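Local coordinates for uncharacterized protein (Mycobacterium tuberculosis, PDB 3KFW) that is of unknown function but, as a PaaX-family protein with a helix-turn-helix region, probably acts as a DNA-binding transcriptional regulator, at residues A[9-14]-A[220-225]; A[76-81]-A[214-219]. All blocks are in the same frame, centred on the assembly; numbering follows the deposited sequence. Where two conformers were deposited one is given.

Contact 1. Residues A[9-14]-A[220-225]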
loop_
_atom_site.group_PDB
_atom_site.type_symbol
_atom_site.label_atom_id
_atom_site.label_comp_id
_atom_site.label_asym_id
_atom_site.label_seq_id
_atom_site.Cartn_x
_atom_site.Cartn_y
_atom_site.Cartn_z
ATOM N N VAL A 9 2.456 3.791 45.364
ATOM C CA VAL A 9 3.613 4.487 45.992
ATOM C C VAL A 9 4.239 5.438 44.995
ATOM O O VAL A 9 4.685 6.498 45.387
ATOM C CB VAL A 9 4.685 3.623 46.790
ATOM C CG1 VAL A 9 4.094 2.302 47.275
ATOM C CG2 VAL A 9 5.996 3.426 46.023
ATOM N N LEU A 10 4.218 5.113 43.703
ATOM C CA LEU A 10 4.637 6.123 42.719
ATOM C C LEU A 10 3.850 7.435 42.844
ATOM O O LEU A 10 4.453 8.485 42.964
ATOM C CB LEU A 10 4.627 5.616 41.273
ATOM C CG LEU A 10 5.717 4.582 40.930
ATOM C CD1 LEU A 10 5.776 4.280 39.386
ATOM C CD2 LEU A 10 7.094 4.968 41.476
ATOM N N SER A 11 2.524 7.369 42.820
ATOM C CA SER A 11 1.694 8.568 42.951
ATOM C C SER A 11 1.896 9.280 44.268
ATOM O O SER A 11 1.935 10.480 44.311
ATOM C CB SER A 11 0.239 8.228 42.771
ATOM O OG SER A 11 -0.041 8.206 41.378
ATOM N N VAL A 12 2.070 8.537 45.345
ATOM C CA VAL A 12 2.249 9.169 46.641
ATOM C C VAL A 12 3.598 9.914 46.711
ATOM O O VAL A 12 3.728 10.937 47.394
ATOM C CB VAL A 12 2.058 8.113 47.769
ATOM C CG1 VAL A 12 2.481 8.660 49.108
ATOM C CG2 VAL A 12 0.553 7.641 47.814
ATOM N N LEU A 13 4.590 9.428 45.967
ATOM C CA LEU A 13 5.879 10.086 45.914
ATOM C C LEU A 13 6.050 11.145 44.819
ATOM O O LEU A 13 7.038 11.851 44.782
ATOM C CB LEU A 13 7.059 9.051 45.949
ATOM C CG LEU A 13 7.022 8.144 47.194
ATOM C CD1 LEU A 13 7.991 7.002 47.069
ATOM C CD2 LEU A 13 7.319 8.990 48.440
ATOM N N LEU A 14 5.089 11.275 43.944
ATOM C CA LEU A 14 5.124 12.315 42.914
ATOM C C LEU A 14 5.610 13.679 43.452
ATOM O O LEU A 14 4.996 14.284 44.367
ATOM C CB LEU A 14 3.738 12.411 42.281
ATOM C CG LEU A 14 3.584 12.351 40.760
ATOM C CD1 LEU A 14 4.397 11.228 40.092
ATOM C CD2 LEU A 14 2.072 12.162 40.458
ATOM N N HIS A 220 -3.268 17.969 36.930
ATOM C CA HIS A 220 -2.378 18.747 37.790
ATOM C C HIS A 220 -3.019 19.068 39.138
ATOM O O HIS A 220 -2.306 19.180 40.134
ATOM C CB HIS A 220 -1.806 19.969 37.065
ATOM C CG HIS A 220 -0.892 19.607 35.936
ATOM N ND1 HIS A 220 -1.225 19.802 34.608
ATOM C CD2 HIS A 220 0.325 19.011 35.936
ATOM C CE1 HIS A 220 -0.241 19.365 33.843
ATOM N NE2 HIS A 220 0.709 18.876 34.623
ATOM N N ASP A 221 -4.360 19.138 39.186
ATOM C CA ASP A 221 -5.086 19.266 40.483
ATOM C C ASP A 221 -4.958 18.023 41.364
ATOM O O ASP A 221 -4.768 18.111 42.589
ATOM C CB ASP A 221 -6.568 19.618 40.295
ATOM C CG ASP A 221 -6.764 21.074 39.926
ATOM O OD1 ASP A 221 -5.797 21.843 40.074
ATOM O OD2 ASP A 221 -7.861 21.469 39.465
ATOM N N PHE A 222 -5.073 16.862 40.729
ATOM C CA PHE A 222 -4.869 15.632 41.440
ATOM C C PHE A 222 -3.404 15.486 41.911
ATOM O O PHE A 222 -3.196 15.160 43.040
ATOM C CB PHE A 222 -5.360 14.443 40.644
ATOM C CG PHE A 222 -4.837 13.112 41.143
ATOM C CD1 PHE A 222 -5.534 12.398 42.128
ATOM C CD2 PHE A 222 -3.640 12.563 40.601
ATOM C CE1 PHE A 222 -5.077 11.168 42.556
ATOM C CE2 PHE A 222 -3.128 11.323 41.036
ATOM C CZ PHE A 222 -3.855 10.617 42.020
ATOM N N ALA A 223 -2.415 15.750 41.058
ATOM C CA ALA A 223 -0.995 15.759 41.484
ATOM C C ALA A 223 -0.726 16.722 42.669
ATOM O O ALA A 223 0.031 16.387 43.580
ATOM C CB ALA A 223 -0.048 16.078 40.315
ATOM N N THR A 224 -1.377 17.884 42.660
ATOM C CA THR A 224 -1.277 18.855 43.740
ATOM C C THR A 224 -1.879 18.332 45.049
ATOM O O THR A 224 -1.228 18.439 46.102
ATOM C CB THR A 224 -1.914 20.226 43.345
ATOM O OG1 THR A 224 -1.353 20.647 42.109
ATOM C CG2 THR A 224 -1.621 21.293 44.376
ATOM N N ALA A 225 -3.094 17.781 45.000
ATOM C CA ALA A 225 -3.722 17.178 46.199
ATOM C C ALA A 225 -2.872 16.055 46.779
ATOM O O ALA A 225 -2.791 15.897 48.006
ATOM C CB ALA A 225 -5.140 16.667 45.899
#
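Leu14 and Ser11 reach from the end of helix 5-13 to Ala223 and Phe222 on the long helix 212-234. This brings together the first helix of the PaaX-like helix-turn-helix region, which with hairpin 53-56/59-62 resembles a winged-helix fold, and the C-terminal part of the chain. Contact is sparse: the two segments bury 112 Å² between them, and the CA atoms of Leu14 and Ala223 are 7.2 Å apart. The denser part centres on the buried Phe222. Its CG lies anti to the backbone N (chi1 164°), which carries the ring off the helix toward Ser11, whose OG meets the ring edge near its plane, 4.4 Å from CE2. Phe185 of helix 181-195 touches both residues, and Ala188 adds to the packing on Phe222. Beside this, Leu14 CD2 rests on Ala223 CB at 4.5 Å, a marginal apolar touch, and Gln70 of helix 64-77 also meets the leucine. No hydrogen bond joins the segments. Nearby, Arg230, further along helix 212-234, provides a polar tie through NH2 to the carbonyl oxygens of Val12 and Leu14. The solvent side belongs to His220, Asp221 and Thr224. There Thr224 folds its hydroxyl back on its own helix: Thr224 OG1 donates to His220 O at 2.6 Å, and Thr224 N reaches the same oxygen from the opposite face of the carbonyl plane.

Contact 2. Residues A[76-81]-A[214-219]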
loop_
_atom_site.group_PDB
_atom_site.type_symbol
_atom_site.label_atom_id
_atom_site.label_comp_id
_atom_site.label_asym_id
_atom_site.label_seq_id
_atom_site.Cartn_x
_atom_site.Cartn_y
_atom_site.Cartn_z
ATOM N N ALA A 76 6.351 14.876 27.668
ATOM C CA ALA A 76 5.528 14.213 26.644
ATOM C C ALA A 76 4.094 14.727 26.739
ATOM O O ALA A 76 3.378 14.768 25.741
ATOM C CB ALA A 76 5.558 12.692 26.811
HETATM N N MSE A 77 3.682 15.090 27.958
HETATM C CA MSE A 77 2.360 15.670 28.251
HETATM C C MSE A 77 2.347 17.188 28.035
HETATM O O MSE A 77 1.308 17.776 27.792
HETATM C CB MSE A 77 1.980 15.394 29.707
HETATM C CG MSE A 77 1.042 14.216 30.014
HETATM SE SE MSE A 77 0.591 14.332 31.951
HETATM C CE MSE A 77 -0.298 16.130 31.962
ATOM N N ARG A 78 3.504 17.815 28.186
ATOM C CA ARG A 78 3.696 19.204 27.799
ATOM C C ARG A 78 5.016 19.342 27.040
ATOM O O ARG A 78 6.027 19.778 27.626
ATOM C CB ARG A 78 3.647 20.162 29.003
ATOM C CG ARG A 78 3.046 21.500 28.578
ATOM C CD ARG A 78 1.894 21.194 27.626
ATOM N NE ARG A 78 1.420 22.326 26.849
ATOM C CZ ARG A 78 1.954 22.753 25.701
ATOM N NH1 ARG A 78 1.410 23.782 25.068
ATOM N NH2 ARG A 78 3.033 22.171 25.186
ATOM N N PRO A 79 5.022 18.931 25.748
ATOM C CA PRO A 79 6.212 18.955 24.919
ATOM C C PRO A 79 6.291 20.284 24.240
ATOM O O PRO A 79 5.369 20.643 23.507
ATOM C CB PRO A 79 5.946 17.869 23.874
ATOM C CG PRO A 79 4.561 17.388 24.109
ATOM C CD PRO A 79 3.890 18.347 25.017
ATOM N N ARG A 80 7.371 21.023 24.485
ATOM C CA ARG A 80 7.468 22.359 23.939
ATOM C C ARG A 80 6.795 22.335 22.538
ATOM O O ARG A 80 7.111 21.512 21.670
ATOM C CB ARG A 80 8.910 22.877 23.941
ATOM C CG ARG A 80 9.047 24.291 24.497
ATOM N N THR A 81 5.782 23.186 22.405
ATOM C CA THR A 81 5.147 23.512 21.139
ATOM C C THR A 81 5.704 24.880 20.666
ATOM O O THR A 81 6.221 25.678 21.483
ATOM C CB THR A 81 3.581 23.531 21.309
ATOM O OG1 THR A 81 2.928 23.997 20.112
ATOM C CG2 THR A 81 3.171 24.405 22.530
ATOM N N GLY A 214 -8.589 21.210 29.941
ATOM C CA GLY A 214 -9.418 20.672 31.018
ATOM C C GLY A 214 -8.764 19.419 31.585
ATOM O O GLY A 214 -8.687 19.256 32.809
ATOM N N LEU A 215 -8.277 18.534 30.705
ATOM C CA LEU A 215 -7.686 17.261 31.168
ATOM C C LEU A 215 -6.341 17.478 31.897
ATOM O O LEU A 215 -6.126 16.917 32.945
ATOM C CB LEU A 215 -7.579 16.242 30.032
ATOM C CG LEU A 215 -8.863 15.591 29.455
ATOM C CD1 LEU A 215 -8.643 15.091 28.036
ATOM C CD2 LEU A 215 -9.387 14.457 30.312
ATOM N N ARG A 216 -5.467 18.335 31.370
ATOM C CA ARG A 216 -4.248 18.756 32.072
ATOM C C ARG A 216 -4.488 19.411 33.449
ATOM O O ARG A 216 -3.787 19.041 34.421
ATOM C CB ARG A 216 -3.385 19.673 31.187
ATOM C CG ARG A 216 -2.684 18.916 30.125
ATOM C CD ARG A 216 -2.015 19.778 29.075
ATOM N NE ARG A 216 -1.560 18.848 28.047
ATOM C CZ ARG A 216 -2.184 18.653 26.877
ATOM N NH1 ARG A 216 -3.248 19.401 26.584
ATOM N NH2 ARG A 216 -1.728 17.729 26.008
ATOM N N ALA A 217 -5.427 20.362 33.548
ATOM C CA ALA A 217 -5.792 21.005 34.842
ATOM C C ALA A 217 -6.260 19.993 35.911
ATOM O O ALA A 217 -5.849 20.076 37.085
ATOM C CB ALA A 217 -6.825 22.124 34.662
ATOM N N ALA A 218 -7.069 19.021 35.487
ATOM C CA ALA A 218 -7.618 18.024 36.378
ATOM C C ALA A 218 -6.517 17.088 36.834
ATOM O O ALA A 218 -6.496 16.671 37.998
ATOM C CB ALA A 218 -8.695 17.249 35.682
ATOM N N TYR A 219 -5.597 16.750 35.928
ATOM C CA TYR A 219 -4.457 15.929 36.322
ATOM C C TYR A 219 -3.562 16.704 37.260
ATOM O O TYR A 219 -3.147 16.155 38.284
ATOM C CB TYR A 219 -3.641 15.388 35.133
ATOM C CG TYR A 219 -2.374 14.713 35.604
ATOM C CD1 TYR A 219 -1.143 15.369 35.551
ATOM C CD2 TYR A 219 -2.408 13.427 36.165
ATOM C CE1 TYR A 219 0.030 14.758 36.035
ATOM C CE2 TYR A 219 -1.252 12.811 36.640
ATOM C CZ TYR A 219 -0.046 13.481 36.577
ATOM O OH TYR A 219 1.090 12.858 37.043
#
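Arg216 and Met77, a selenomethionine here, run past each other in opposite directions: Arg216 ends at the Met77 carbonyl, and Met77 ends beside Arg216 CG and the Tyr219 ring. The arginine leaves helix 212-234 with its chain extended from CG to NE and meets the backbone of Met77, the last residue of helix 64-77. Arg216 NE donates to Met77 O at 3.1 Å with an N-H...O angle of 152°, approaching nearly in line with the carbonyl bond while the oxygen sits somewhat out of the guanidinium plane. The guanidinium is also anchored at NH2 by a salt bridge to Asp198. Met77 travels the other way and bends at its end (chi3 61°), bringing CE within 3.8 Å of Tyr219 CD1 and 4.1 Å of Arg216 CG. Its SE stands 4.5 Å from the centroid of the Tyr219 ring, 29° off the ring normal, an oblique approach. Leu195 of helix 181-195 packs on the same selenomethionine, and Val192 on the tyrosine. On the more exposed flank Arg78 crosses Arg216 at about a right angle, its CD 4.2 Å from Arg216 NE. The two NE atoms, of Arg78 and Arg216, stay 4.7 Å apart, a like-charge proximity that Asp198 probably eases. The pairing of Met77 with Tyr219 is a Met-aromatic contact, here set where the end of helix 64-77 meets the C-terminal helix.

Both contacts use adjoining six-residue lengths of helix 212-234, residues 220-225 facing helix 5-13 and residues 214-219 facing the end of helix 64-77. Their centres are about 15 Å apart, yet they meet directly: Leu14 CD2 packs at 3.6 Å from Tyr219 OH. Each is partly buried, but contact 2 lies nearer the centre of the chain (about 9 Å against 14 Å between centres) and buries almost twice the surface. Contact 1 is a thin apolar and ring-edge touch, whereas contact 2 adds a hydrogen bond to a Met-aromatic contact made by a selenomethionine. Along the chain, contact 2 is nested within the loop closed by contact 1.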